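Side-chain contacts in Phthiocerol/phthiodiolone dimycocerosyl transferase (Mycobacterium tuberculosis, PDB 1Q9J), which probably transfers mycocerosic acyl chains from mycocerosic acid synthase onto phthiocerol, phthiodiolone and phenolphthiocerol, completing the synthesis of the dimycocerosate esters: residues V68-D71 with L72-G76; L120-H124 with C125-G129; T160-M164 with E165-A169; V266-R269 with F270-P274. All coordinates share one frame; numbering follows the deposited sequence.

Contact 1 (V68-D71 with L72-G76)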
ATOM      1  N   VAL A  68     -10.557  -7.997  18.827  1.00 44.72           N
ATOM      2  CA  VAL A  68     -11.748  -8.024  19.668  1.00 42.91           C
ATOM      3  C   VAL A  68     -12.825  -7.187  19.021  1.00 44.22           C
ATOM      4  O   VAL A  68     -12.542  -6.121  18.474  1.00 45.02           O
ATOM      5  CB  VAL A  68     -11.440  -7.484  21.078  1.00 40.30           C
ATOM      6  CG1 VAL A  68     -12.711  -7.464  21.935  1.00 41.24           C
ATOM      7  CG2 VAL A  68     -10.387  -8.367  21.732  1.00 40.24           C
ATOM      8  N   ALA A  69     -14.062  -7.667  19.068  1.00 45.70           N
ATOM      9  CA  ALA A  69     -15.153  -6.937  18.431  1.00 47.41           C
ATOM     10  C   ALA A  69     -15.704  -5.785  19.259  1.00 49.26           C
ATOM     11  O   ALA A  69     -15.706  -5.813  20.489  1.00 47.32           O
ATOM     12  CB  ALA A  69     -16.277  -7.903  18.067  1.00 46.26           C
ATOM     13  N   ASP A  70     -16.151  -4.764  18.541  1.00 53.24           N
ATOM     14  CA  ASP A  70     -16.746  -3.592  19.141  1.00 59.06           C
ATOM     15  C   ASP A  70     -18.174  -3.455  18.624  1.00 66.06           C
ATOM     16  O   ASP A  70     -18.739  -4.389  18.051  1.00 67.77           O
ATOM     17  CB  ASP A  70     -15.949  -2.332  18.785  1.00 57.08           C
ATOM     18  CG  ASP A  70     -14.642  -2.222  19.555  1.00 57.94           C
ATOM     19  OD1 ASP A  70     -14.657  -2.449  20.779  1.00 55.56           O
ATOM     20  OD2 ASP A  70     -13.605  -1.903  18.943  1.00 55.85           O
ATOM     21  N   ASP A  71     -18.741  -2.274  18.824  1.00 74.02           N
ATOM     22  CA  ASP A  71     -20.095  -1.969  18.401  1.00 83.84           C
ATOM     23  C   ASP A  71     -20.000  -0.999  17.239  1.00 87.36           C
ATOM     24  O   ASP A  71     -18.998  -0.301  17.089  1.00 90.29           O
ATOM     25  CB  ASP A  71     -20.842  -1.328  19.567  1.00 89.79           C
ATOM     26  CG  ASP A  71     -19.892  -0.731  20.597  1.00 97.41           C
ATOM     27  OD1 ASP A  71     -19.226  -1.513  21.318  1.00 97.04           O
ATOM     28  OD2 ASP A  71     -19.795   0.516  20.677  1.00103.92           O
ATOM     29  N   LEU A  72     -21.031  -0.953  16.409  1.00 90.85           N
ATOM     30  CA  LEU A  72     -21.010  -0.041  15.279  1.00 94.57           C
ATOM     31  C   LEU A  72     -21.715   1.262  15.672  1.00 99.47           C
ATOM     32  O   LEU A  72     -21.650   2.258  14.945  1.00100.43           O
ATOM     33  CB  LEU A  72     -21.688  -0.692  14.059  1.00 93.58           C
ATOM     34  CG  LEU A  72     -21.112  -2.015  13.507  1.00 92.44           C
ATOM     35  CD1 LEU A  72     -21.309  -3.140  14.517  1.00 93.77           C
ATOM     36  CD2 LEU A  72     -21.794  -2.379  12.197  1.00 87.66           C
ATOM     37  N   LEU A  73     -22.370   1.256  16.834  1.00103.93           N
ATOM     38  CA  LEU A  73     -23.087   2.441  17.324  1.00108.15           C
ATOM     39  C   LEU A  73     -22.157   3.604  17.677  1.00110.11           C
ATOM     40  O   LEU A  73     -22.602   4.747  17.795  1.00113.16           O
ATOM     41  CB  LEU A  73     -23.960   2.086  18.549  1.00105.98           C
ATOM     42  CG  LEU A  73     -24.713   3.202  19.310  1.00103.65           C
ATOM     43  CD1 LEU A  73     -25.599   3.997  18.362  1.00 99.66           C
ATOM     44  CD2 LEU A  73     -25.545   2.584  20.434  1.00102.21           C
ATOM     45  N   HIS A  74     -20.867   3.326  17.836  1.00110.03           N
ATOM     46  CA  HIS A  74     -19.937   4.394  18.178  1.00110.83           C
ATOM     47  C   HIS A  74     -19.180   4.939  16.964  1.00109.75           C
ATOM     48  O   HIS A  74     -18.832   6.122  16.928  1.00111.27           O
ATOM     49  CB  HIS A  74     -18.947   3.922  19.251  1.00112.99           C
ATOM     50  CG  HIS A  74     -17.841   3.060  18.727  1.00116.51           C
ATOM     51  ND1 HIS A  74     -16.937   3.501  17.784  1.00116.63           N
ATOM     52  CD2 HIS A  74     -17.488   1.785  19.016  1.00117.47           C
ATOM     53  CE1 HIS A  74     -16.078   2.536  17.514  1.00117.59           C
ATOM     54  NE2 HIS A  74     -16.389   1.482  18.248  1.00118.36           N
ATOM     55  N   SER A  75     -18.929   4.089  15.969  1.00106.75           N
ATOM     56  CA  SER A  75     -18.204   4.526  14.774  1.00101.20           C
ATOM     57  C   SER A  75     -19.027   5.392  13.820  1.00 97.45           C
ATOM     58  O   SER A  75     -19.992   4.938  13.204  1.00 96.77           O
ATOM     59  CB  SER A  75     -17.627   3.320  14.019  1.00 99.04           C
ATOM     60  OG  SER A  75     -16.430   2.868  14.634  1.00 91.64           O
ATOM     61  N   GLY A  76     -18.624   6.655  13.723  1.00 94.06           N
ATOM     62  CA  GLY A  76     -19.283   7.608  12.853  1.00 90.07           C
ATOM     63  C   GLY A  76     -18.233   8.515  12.248  1.00 87.30           C
ATOM     64  O   GLY A  76     -17.072   8.511  12.674  1.00 84.88           O
TER
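The carboxylate of D71 and the imidazole of H74 meet nearly at right angles, their planes 87° apart. Oxygen OD2 of D71 comes in at the edge of the ring, near its plane, and lies 3.1 Å from CD2 of H74, so the oxygen faces a ring carbon and neither ring nitrogen. H74 takes up this place because its CG stands between its own backbone N and carbonyl carbon (chi1 78°), which turns the ring back toward the end of the strand. Farther round the same edge sits D70, with its CB 3.9 Å from NE2 of H74. The carboxylate of D70 is engaged elsewhere, OD2 being hydrogen-bonded to ND1 of H56 on strand 55-59. The chain here leaves strand 65-69, the middle strand of a small antiparallel sheet, and turns at the surface; L72 rests against E48 and S75 against L47 of helix 36-49. No hydrogen bond joins the two sides of the turn. What remains is the nearness of ionisable groups: OD2 of D70 is 4.4 Å and OD2 of D71 4.3 Å from NE2 of H74, an acidic setting that would probably favour a protonated imidazole.

Contact 2 (L120-H124 with C125-G129)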
ATOM      1  N   LEU A 120      -9.425   8.558   5.044  1.00 53.24           N
ATOM      2  CA  LEU A 120      -9.779   7.305   5.683  1.00 50.36           C
ATOM      3  C   LEU A 120      -8.545   6.698   6.323  1.00 49.59           C
ATOM      4  O   LEU A 120      -7.486   6.618   5.704  1.00 46.85           O
ATOM      5  CB  LEU A 120     -10.346   6.320   4.672  1.00 50.31           C
ATOM      6  CG  LEU A 120     -10.975   5.085   5.323  1.00 51.96           C
ATOM      7  CD1 LEU A 120     -12.450   5.362   5.581  1.00 54.62           C
ATOM      8  CD2 LEU A 120     -10.825   3.878   4.402  1.00 45.75           C
ATOM      9  N   TYR A 121      -8.684   6.298   7.580  1.00 48.98           N
ATOM     10  CA  TYR A 121      -7.587   5.673   8.306  1.00 43.30           C
ATOM     11  C   TYR A 121      -7.980   4.232   8.535  1.00 43.32           C
ATOM     12  O   TYR A 121      -9.074   3.930   9.029  1.00 41.26           O
ATOM     13  CB  TYR A 121      -7.338   6.352   9.644  1.00 40.50           C
ATOM     14  CG  TYR A 121      -6.857   7.767   9.514  1.00 40.08           C
ATOM     15  CD1 TYR A 121      -7.760   8.806   9.329  1.00 38.51           C
ATOM     16  CD2 TYR A 121      -5.491   8.071   9.578  1.00 40.56           C
ATOM     17  CE1 TYR A 121      -7.313  10.112   9.215  1.00 42.60           C
ATOM     18  CE2 TYR A 121      -5.032   9.376   9.464  1.00 36.72           C
ATOM     19  CZ  TYR A 121      -5.950  10.395   9.282  1.00 41.16           C
ATOM     20  OH  TYR A 121      -5.503  11.694   9.140  1.00 43.67           O
ATOM     21  N   LEU A 122      -7.067   3.342   8.184  1.00 43.87           N
ATOM     22  CA  LEU A 122      -7.329   1.928   8.273  1.00 40.58           C
ATOM     23  C   LEU A 122      -6.128   1.178   8.796  1.00 39.19           C
ATOM     24  O   LEU A 122      -5.031   1.303   8.271  1.00 43.75           O
ATOM     25  CB  LEU A 122      -7.673   1.434   6.882  1.00 35.95           C
ATOM     26  CG  LEU A 122      -8.252   0.038   6.737  1.00 42.26           C
ATOM     27  CD1 LEU A 122      -9.529  -0.107   7.551  1.00 33.32           C
ATOM     28  CD2 LEU A 122      -8.511  -0.176   5.256  1.00 33.53           C
ATOM     29  N   HIS A 123      -6.322   0.404   9.848  1.00 38.27           N
ATOM     30  CA  HIS A 123      -5.214  -0.359  10.363  1.00 38.69           C
ATOM     31  C   HIS A 123      -4.824  -1.399   9.311  1.00 41.15           C
ATOM     32  O   HIS A 123      -5.676  -2.128   8.784  1.00 39.01           O
ATOM     33  CB  HIS A 123      -5.598  -1.024  11.669  1.00 34.29           C
ATOM     34  CG  HIS A 123      -4.423  -1.547  12.422  1.00 36.17           C
ATOM     35  ND1 HIS A 123      -3.809  -0.828  13.421  1.00 43.25           N
ATOM     36  CD2 HIS A 123      -3.677  -2.666  12.238  1.00 37.23           C
ATOM     37  CE1 HIS A 123      -2.726  -1.475  13.823  1.00 43.40           C
ATOM     38  NE2 HIS A 123      -2.626  -2.588  13.117  1.00 40.95           N
ATOM     39  N   HIS A 124      -3.530  -1.468   9.012  1.00 42.11           N
ATOM     40  CA  HIS A 124      -3.021  -2.381   7.984  1.00 44.97           C
ATOM     41  C   HIS A 124      -3.250  -3.886   8.216  1.00 43.79           C
ATOM     42  O   HIS A 124      -3.126  -4.691   7.294  1.00 41.93           O
ATOM     43  CB  HIS A 124      -1.527  -2.116   7.760  1.00 49.00           C
ATOM     44  CG  HIS A 124      -1.048  -2.421   6.370  1.00 49.95           C
ATOM     45  ND1 HIS A 124      -1.182  -3.662   5.786  1.00 49.01           N
ATOM     46  CD2 HIS A 124      -0.362  -1.662   5.480  1.00 49.83           C
ATOM     47  CE1 HIS A 124      -0.597  -3.657   4.604  1.00 50.42           C
ATOM     48  NE2 HIS A 124      -0.091  -2.455   4.393  1.00 50.49           N
ATOM     49  N   CYS A 125      -3.605  -4.258   9.436  1.00 38.32           N
ATOM     50  CA  CYS A 125      -3.837  -5.649   9.720  1.00 35.43           C
ATOM     51  C   CYS A 125      -5.206  -6.043   9.138  1.00 36.78           C
ATOM     52  O   CYS A 125      -5.595  -7.206   9.132  1.00 36.66           O
ATOM     53  CB  CYS A 125      -3.794  -5.898  11.238  1.00 35.62           C
ATOM     54  SG  CYS A 125      -5.408  -5.644  12.117  1.00 41.45           S
ATOM     55  N   MET A 126      -5.934  -5.068   8.630  1.00 39.07           N
ATOM     56  CA  MET A 126      -7.229  -5.371   8.077  1.00 39.52           C
ATOM     57  C   MET A 126      -7.280  -5.264   6.572  1.00 42.95           C
ATOM     58  O   MET A 126      -8.296  -5.595   5.958  1.00 43.27           O
ATOM     59  CB  MET A 126      -8.245  -4.430   8.679  1.00 45.04           C
ATOM     60  CG  MET A 126      -8.322  -4.594  10.179  1.00 53.53           C
ATOM     61  SD  MET A 126      -9.272  -6.074  10.624  1.00 55.84           S
ATOM     62  CE  MET A 126     -10.823  -5.490  10.014  1.00 51.05           C
ATOM     63  N   ALA A 127      -6.200  -4.802   5.961  1.00 39.32           N
ATOM     64  CA  ALA A 127      -6.222  -4.651   4.524  1.00 39.31           C
ATOM     65  C   ALA A 127      -4.899  -4.191   3.974  1.00 41.93           C
ATOM     66  O   ALA A 127      -4.199  -3.395   4.594  1.00 48.46           O
ATOM     67  CB  ALA A 127      -7.300  -3.666   4.136  1.00 29.25           C
ATOM     68  N   ASP A 128      -4.539  -4.733   2.822  1.00 39.72           N
ATOM     69  CA  ASP A 128      -3.334  -4.298   2.180  1.00 41.24           C
ATOM     70  C   ASP A 128      -3.807  -3.219   1.210  1.00 42.36           C
ATOM     71  O   ASP A 128      -4.985  -2.840   1.207  1.00 42.25           O
ATOM     72  CB  ASP A 128      -2.632  -5.453   1.452  1.00 44.28           C
ATOM     73  CG  ASP A 128      -3.575  -6.286   0.568  1.00 48.98           C
ATOM     74  OD1 ASP A 128      -4.342  -5.710  -0.256  1.00 43.61           O
ATOM     75  OD2 ASP A 128      -3.523  -7.538   0.681  1.00 49.37           O
ATOM     76  N   GLY A 129      -2.902  -2.733   0.376  1.00 41.60           N
ATOM     77  CA  GLY A 129      -3.268  -1.685  -0.553  1.00 39.96           C
ATOM     78  C   GLY A 129      -4.495  -1.967  -1.380  1.00 42.77           C
ATOM     79  O   GLY A 129      -5.352  -1.101  -1.532  1.00 42.65           O
TER
HETATM   80  O   HOH W   1       0.283  -3.337   1.511  1.00 40.70           O
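The backbone N of M126 donates to the carbonyl O of H123 at 3.0 Å and 157°. One residue on, A127 N makes a weak bond to H124 O, which also accepts from ND2 of N283, and together these bonds turn the chain sharply at the end of strand 117-123. The turn carries the HHxxxDG sequence motif of CoA-dependent acyltransferases and related condensation enzymes, in which H124 is, by similarity, the proton acceptor. Its CG lies anti to the backbone N (chi1 -151°), and the ring extends over the turn so that A127 O lies over one face, 3.3 Å from ND1 of H124 but not hydrogen-bonded to it; the imidazole stacks on the ring of F17. At the ring edge, in plane with it, a water accepts weakly from NE2 of H124 and from G129 N. D128 does not pair with this histidine: its OD2 is 6.8 Å from ND1 of H124 and is taken by L284 N and a salt bridge to R269. That agrees with the structural role assigned to D128 by similarity. H123 turns elsewhere, the SG of C125 standing oblique to its ring, 4.4 Å from the centroid, while CD2 of L122 packs on CB of A127 at 3.9 Å. Strand 117-123 runs antiparallel between strands 105-110 and 23-31; D128 caps helix 129-148, OD1 accepting from H131 N, and that helix returns across L120 and L122 through V136 and L135.

Contact 3 (T160-M164 with E165-A169)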
ATOM      1  N   THR A 160     -15.468 -12.515   8.504  1.00 32.58           N
ATOM      2  CA  THR A 160     -14.101 -12.101   8.825  1.00 31.59           C
ATOM      3  C   THR A 160     -13.143 -12.431   7.688  1.00 35.59           C
ATOM      4  O   THR A 160     -12.851 -13.599   7.440  1.00 37.26           O
ATOM      5  CB  THR A 160     -13.597 -12.824  10.068  1.00 29.51           C
ATOM      6  OG1 THR A 160     -14.603 -12.782  11.087  1.00 38.37           O
ATOM      7  CG2 THR A 160     -12.333 -12.168  10.574  1.00 34.53           C
ATOM      8  N   PRO A 161     -12.626 -11.409   6.986  1.00 34.61           N
ATOM      9  CA  PRO A 161     -11.707 -11.741   5.892  1.00 34.11           C
ATOM     10  C   PRO A 161     -10.550 -12.609   6.357  1.00 33.96           C
ATOM     11  O   PRO A 161     -10.115 -12.494   7.494  1.00 32.44           O
ATOM     12  CB  PRO A 161     -11.266 -10.378   5.339  1.00 33.29           C
ATOM     13  CG  PRO A 161     -11.770  -9.365   6.318  1.00 33.82           C
ATOM     14  CD  PRO A 161     -12.929  -9.974   7.032  1.00 34.92           C
ATOM     15  N   LEU A 162     -10.063 -13.498   5.496  1.00 36.93           N
ATOM     16  CA  LEU A 162      -8.984 -14.410   5.871  1.00 35.54           C
ATOM     17  C   LEU A 162      -7.595 -13.796   5.923  1.00 35.18           C
ATOM     18  O   LEU A 162      -7.299 -12.795   5.260  1.00 30.84           O
ATOM     19  CB  LEU A 162      -8.949 -15.578   4.889  1.00 34.35           C
ATOM     20  CG  LEU A 162     -10.236 -16.362   4.689  1.00 33.86           C
ATOM     21  CD1 LEU A 162     -10.173 -17.135   3.396  1.00 30.00           C
ATOM     22  CD2 LEU A 162     -10.448 -17.253   5.862  1.00 27.20           C
ATOM     23  N   SER A 163      -6.748 -14.411   6.735  1.00 36.01           N
ATOM     24  CA  SER A 163      -5.354 -14.005   6.840  1.00 37.68           C
ATOM     25  C   SER A 163      -4.647 -14.807   5.735  1.00 41.61           C
ATOM     26  O   SER A 163      -5.169 -15.827   5.255  1.00 38.19           O
ATOM     27  CB  SER A 163      -4.768 -14.397   8.195  1.00 34.52           C
ATOM     28  OG  SER A 163      -4.846 -15.793   8.406  1.00 39.95           O
ATOM     29  N   MET A 164      -3.467 -14.352   5.325  1.00 46.13           N
ATOM     30  CA  MET A 164      -2.724 -15.041   4.277  1.00 45.22           C
ATOM     31  C   MET A 164      -2.504 -16.517   4.614  1.00 45.38           C
ATOM     32  O   MET A 164      -2.776 -17.386   3.780  1.00 45.60           O
ATOM     33  CB  MET A 164      -1.376 -14.366   4.037  1.00 50.89           C
ATOM     34  CG  MET A 164      -0.582 -14.967   2.885  1.00 56.08           C
ATOM     35  SD  MET A 164       0.998 -14.132   2.659  1.00 62.07           S
ATOM     36  CE  MET A 164       0.620 -13.126   1.257  1.00 64.10           C
ATOM     37  N   GLU A 165      -2.025 -16.822   5.817  1.00 41.13           N
ATOM     38  CA  GLU A 165      -1.829 -18.228   6.140  1.00 44.65           C
ATOM     39  C   GLU A 165      -3.143 -18.999   6.142  1.00 46.60           C
ATOM     40  O   GLU A 165      -3.146 -20.223   6.116  1.00 46.70           O
ATOM     41  CB  GLU A 165      -1.113 -18.429   7.478  1.00 42.16           C
ATOM     42  CG  GLU A 165      -1.165 -17.276   8.421  1.00 51.57           C
ATOM     43  CD  GLU A 165      -0.220 -16.162   8.040  1.00 55.80           C
ATOM     44  OE1 GLU A 165      -0.699 -15.161   7.455  1.00 61.08           O
ATOM     45  OE2 GLU A 165       1.002 -16.286   8.323  1.00 56.61           O
ATOM     46  N   ALA A 166      -4.267 -18.293   6.184  1.00 47.04           N
ATOM     47  CA  ALA A 166      -5.542 -18.988   6.150  1.00 42.43           C
ATOM     48  C   ALA A 166      -5.796 -19.356   4.683  1.00 45.35           C
ATOM     49  O   ALA A 166      -6.148 -20.494   4.362  1.00 45.28           O
ATOM     50  CB  ALA A 166      -6.642 -18.096   6.661  1.00 41.61           C
ATOM     51  N   VAL A 167      -5.580 -18.388   3.798  1.00 41.67           N
ATOM     52  CA  VAL A 167      -5.786 -18.586   2.374  1.00 41.92           C
ATOM     53  C   VAL A 167      -4.931 -19.723   1.808  1.00 43.84           C
ATOM     54  O   VAL A 167      -5.383 -20.497   0.958  1.00 42.26           O
ATOM     55  CB  VAL A 167      -5.508 -17.275   1.616  1.00 42.49           C
ATOM     56  CG1 VAL A 167      -5.355 -17.539   0.120  1.00 41.18           C
ATOM     57  CG2 VAL A 167      -6.652 -16.308   1.866  1.00 39.38           C
ATOM     58  N   LEU A 168      -3.701 -19.826   2.292  1.00 41.96           N
ATOM     59  CA  LEU A 168      -2.813 -20.882   1.839  1.00 42.73           C
ATOM     60  C   LEU A 168      -3.296 -22.221   2.386  1.00 45.35           C
ATOM     61  O   LEU A 168      -3.355 -23.229   1.670  1.00 46.13           O
ATOM     62  CB  LEU A 168      -1.373 -20.614   2.294  1.00 36.73           C
ATOM     63  CG  LEU A 168      -0.759 -19.301   1.776  1.00 35.13           C
ATOM     64  CD1 LEU A 168       0.708 -19.283   2.109  1.00 35.60           C
ATOM     65  CD2 LEU A 168      -0.974 -19.143   0.291  1.00 26.14           C
ATOM     66  N   ALA A 169      -3.652 -22.238   3.660  1.00 46.46           N
ATOM     67  CA  ALA A 169      -4.133 -23.475   4.248  1.00 48.04           C
ATOM     68  C   ALA A 169      -5.329 -24.032   3.463  1.00 52.47           C
ATOM     69  O   ALA A 169      -5.395 -25.236   3.237  1.00 57.15           O
ATOM     70  CB  ALA A 169      -4.506 -23.256   5.716  1.00 35.40           C
TER
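L162 lies against A166 and V167, its CB being 3.8 Å from CB of A166 and 3.9 Å from CG2 of V167. The L162 and V167 side chains cross at about a right angle; with its CG anti to the carbonyl carbon (chi1 -54°), L162 also brings CD1 alongside CG2 of V167, and CD2 reaches toward the methyl of A166. Two residues on, CG of M164 and CG of L168 pack more distantly, 4.5 Å apart. S163 stands at the N-cap of helix 164-170, so the pairing of L162 before the cap with V167 four residues after it is a hydrophobic staple. The backbone bonds of the first turn lie behind this packing. S163 O accepts from V167 N at 3.0 Å. A second bond runs from A166 N to S163 O at 2.8 Å. M164 O continues the pattern, accepting from L168 N. Farther out, OE1 of E165 folds back near M164 CB but is hydrogen-bonded to the hydroxyl of S11. Backbone bonds from L162 to E280 and T282 fix the approach to the helix, and the M164 side chain points inward, about 7 Å from that of D128 between nearest atoms.

Contact 4 (V266-R269 with F270-P274)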
ATOM      1  N   VAL A 266       3.433  -8.630  -4.568  1.00 48.52           N
ATOM      2  CA  VAL A 266       2.792  -9.439  -5.611  1.00 48.58           C
ATOM      3  C   VAL A 266       1.469  -9.942  -5.050  1.00 44.69           C
ATOM      4  O   VAL A 266       1.444 -10.805  -4.163  1.00 40.05           O
ATOM      5  CB  VAL A 266       3.628 -10.676  -6.060  1.00 53.68           C
ATOM      6  CG1 VAL A 266       2.812 -11.497  -7.065  1.00 50.98           C
ATOM      7  CG2 VAL A 266       4.931 -10.240  -6.711  1.00 54.67           C
ATOM      8  N   ASP A 267       0.376  -9.395  -5.571  1.00 42.22           N
ATOM      9  CA  ASP A 267      -0.956  -9.775  -5.113  1.00 43.47           C
ATOM     10  C   ASP A 267      -1.271 -11.223  -5.504  1.00 42.34           C
ATOM     11  O   ASP A 267      -1.561 -11.529  -6.657  1.00 42.18           O
ATOM     12  CB  ASP A 267      -2.021  -8.834  -5.707  1.00 44.23           C
ATOM     13  CG  ASP A 267      -3.295  -8.786  -4.870  1.00 46.79           C
ATOM     14  OD1 ASP A 267      -3.489  -9.682  -4.010  1.00 47.44           O
ATOM     15  OD2 ASP A 267      -4.111  -7.859  -5.074  1.00 53.43           O
ATOM     16  N   LEU A 268      -1.207 -12.105  -4.524  1.00 39.31           N
ATOM     17  CA  LEU A 268      -1.491 -13.499  -4.756  1.00 42.79           C
ATOM     18  C   LEU A 268      -2.959 -13.744  -5.137  1.00 44.42           C
ATOM     19  O   LEU A 268      -3.357 -14.870  -5.427  1.00 41.39           O
ATOM     20  CB  LEU A 268      -1.113 -14.318  -3.509  1.00 42.25           C
ATOM     21  CG  LEU A 268       0.390 -14.281  -3.202  1.00 43.82           C
ATOM     22  CD1 LEU A 268       0.751 -15.214  -2.062  1.00 39.76           C
ATOM     23  CD2 LEU A 268       1.155 -14.674  -4.453  1.00 46.77           C
ATOM     24  N   ARG A 269      -3.770 -12.696  -5.143  1.00 46.55           N
ATOM     25  CA  ARG A 269      -5.180 -12.855  -5.477  1.00 46.72           C
ATOM     26  C   ARG A 269      -5.391 -13.333  -6.914  1.00 47.09           C
ATOM     27  O   ARG A 269      -6.313 -14.102  -7.172  1.00 45.74           O
ATOM     28  CB  ARG A 269      -5.930 -11.541  -5.259  1.00 45.81           C
ATOM     29  CG  ARG A 269      -6.142 -11.172  -3.802  1.00 47.60           C
ATOM     30  CD  ARG A 269      -6.792  -9.776  -3.676  1.00 47.74           C
ATOM     31  NE  ARG A 269      -7.110  -9.412  -2.290  1.00 48.68           N
ATOM     32  CZ  ARG A 269      -6.221  -9.035  -1.369  1.00 48.71           C
ATOM     33  NH1 ARG A 269      -4.930  -8.952  -1.657  1.00 46.45           N
ATOM     34  NH2 ARG A 269      -6.625  -8.750  -0.135  1.00 46.47           N
ATOM     35  N   PHE A 270      -4.546 -12.893  -7.844  1.00 49.66           N
ATOM     36  CA  PHE A 270      -4.671 -13.314  -9.236  1.00 51.61           C
ATOM     37  C   PHE A 270      -3.686 -14.420  -9.583  1.00 50.01           C
ATOM     38  O   PHE A 270      -3.658 -14.909 -10.710  1.00 54.07           O
ATOM     39  CB  PHE A 270      -4.433 -12.142 -10.169  1.00 53.68           C
ATOM     40  CG  PHE A 270      -4.828 -10.824  -9.589  1.00 60.73           C
ATOM     41  CD1 PHE A 270      -3.974 -10.158  -8.710  1.00 61.66           C
ATOM     42  CD2 PHE A 270      -6.052 -10.235  -9.921  1.00 60.89           C
ATOM     43  CE1 PHE A 270      -4.336  -8.922  -8.174  1.00 64.12           C
ATOM     44  CE2 PHE A 270      -6.422  -8.997  -9.389  1.00 61.48           C
ATOM     45  CZ  PHE A 270      -5.567  -8.335  -8.515  1.00 60.87           C
ATOM     46  N   VAL A 271      -2.887 -14.805  -8.600  1.00 43.81           N
ATOM     47  CA  VAL A 271      -1.902 -15.847  -8.767  1.00 40.55           C
ATOM     48  C   VAL A 271      -2.428 -17.225  -8.335  1.00 43.29           C
ATOM     49  O   VAL A 271      -2.551 -18.150  -9.145  1.00 42.91           O
ATOM     50  CB  VAL A 271      -0.622 -15.478  -7.971  1.00 34.58           C
ATOM     51  CG1 VAL A 271       0.231 -16.704  -7.725  1.00 30.49           C
ATOM     52  CG2 VAL A 271       0.183 -14.434  -8.753  1.00 30.63           C
ATOM     53  N   LEU A 272      -2.753 -17.337  -7.052  1.00 43.94           N
ATOM     54  CA  LEU A 272      -3.239 -18.565  -6.444  1.00 43.96           C
ATOM     55  C   LEU A 272      -4.417 -19.261  -7.098  1.00 47.38           C
ATOM     56  O   LEU A 272      -5.088 -18.727  -7.971  1.00 49.38           O
ATOM     57  CB  LEU A 272      -3.613 -18.309  -4.992  1.00 47.77           C
ATOM     58  CG  LEU A 272      -2.543 -17.750  -4.069  1.00 50.47           C
ATOM     59  CD1 LEU A 272      -3.135 -17.662  -2.679  1.00 48.78           C
ATOM     60  CD2 LEU A 272      -1.307 -18.635  -4.074  1.00 52.89           C
ATOM     61  N   ALA A 273      -4.643 -20.474  -6.594  1.00 50.81           N
ATOM     62  CA  ALA A 273      -5.699 -21.396  -6.994  1.00 50.16           C
ATOM     63  C   ALA A 273      -7.017 -20.641  -7.061  1.00 52.72           C
ATOM     64  O   ALA A 273      -7.012 -19.454  -7.404  1.00 60.95           O
ATOM     65  CB  ALA A 273      -5.780 -22.534  -5.999  1.00 45.58           C
ATOM     66  N   PRO A 274      -8.159 -21.288  -6.707  1.00 47.44           N
ATOM     67  CA  PRO A 274      -9.357 -20.447  -6.828  1.00 36.33           C
ATOM     68  C   PRO A 274      -8.990 -19.050  -6.358  1.00 36.42           C
ATOM     69  O   PRO A 274      -8.515 -18.845  -5.238  1.00 34.90           O
ATOM     70  CB  PRO A 274     -10.375 -21.145  -5.936  1.00 30.95           C
ATOM     71  CG  PRO A 274      -9.530 -21.834  -4.934  1.00 36.04           C
ATOM     72  CD  PRO A 274      -8.412 -22.387  -5.757  1.00 40.06           C
TER
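F270 closes a type I beta turn that starts at D267, and the D267 carboxylate adds an Asx turn. The phenyl ring of F270 bends back over the turn and brings CE1 to 3.3 Å from OD2 of D267. The two side chains cross obliquely, ring and carboxylate planes 86° apart, while CB of R269 lies over one face of the ring, offset toward the ring's rim. The closing bond of the turn, F270 N to D267 O, is weak at 3.5 Å. L268, the second residue of the turn, is engaged through its backbone O and its side chain: its O accepts from L272 N at 3.0 Å and more weakly from V271 N, its CB packs 3.8 Å from CG of L272, and its CD2 meets CG1 of V271 at 4.0 Å. The R269 side chain, extended from CG to NE, leads toward the active-site region, where NH1 also forms a salt bridge with D128 and NH2 donates to P278 O. OD1 of D267 holds R269 at both its backbone N and its guanidinium NH1, which reach it from opposite faces of the carboxylate plane, NH1 of R269 forming a 2.9 Å salt bridge with OD1 of D267 on its syn side.

From the N terminus the four contacts follow in series, none nested in or crossing another. Contact 1 turns the chain at the surface after strand 65-69, about 17 Å centre to centre from contact 2 and touching none of the others. Contact 2 joins strand 117-123 to helix 129-148, its centre about 9 Å from the centre of the molecule, contact 3 starts helix 164-170, and contact 4 closes the turn at the end of strand 260-267. Contacts 2 and 4 are linked by a D128–R269 salt bridge, which ties together the loops that follow strands 117-123 and 260-267, one from each mixed sheet. Contacts 3 and 4 pack through V167 and L168 on L272 and through M164 on L268, setting helix 164-170 against the loop after that strand.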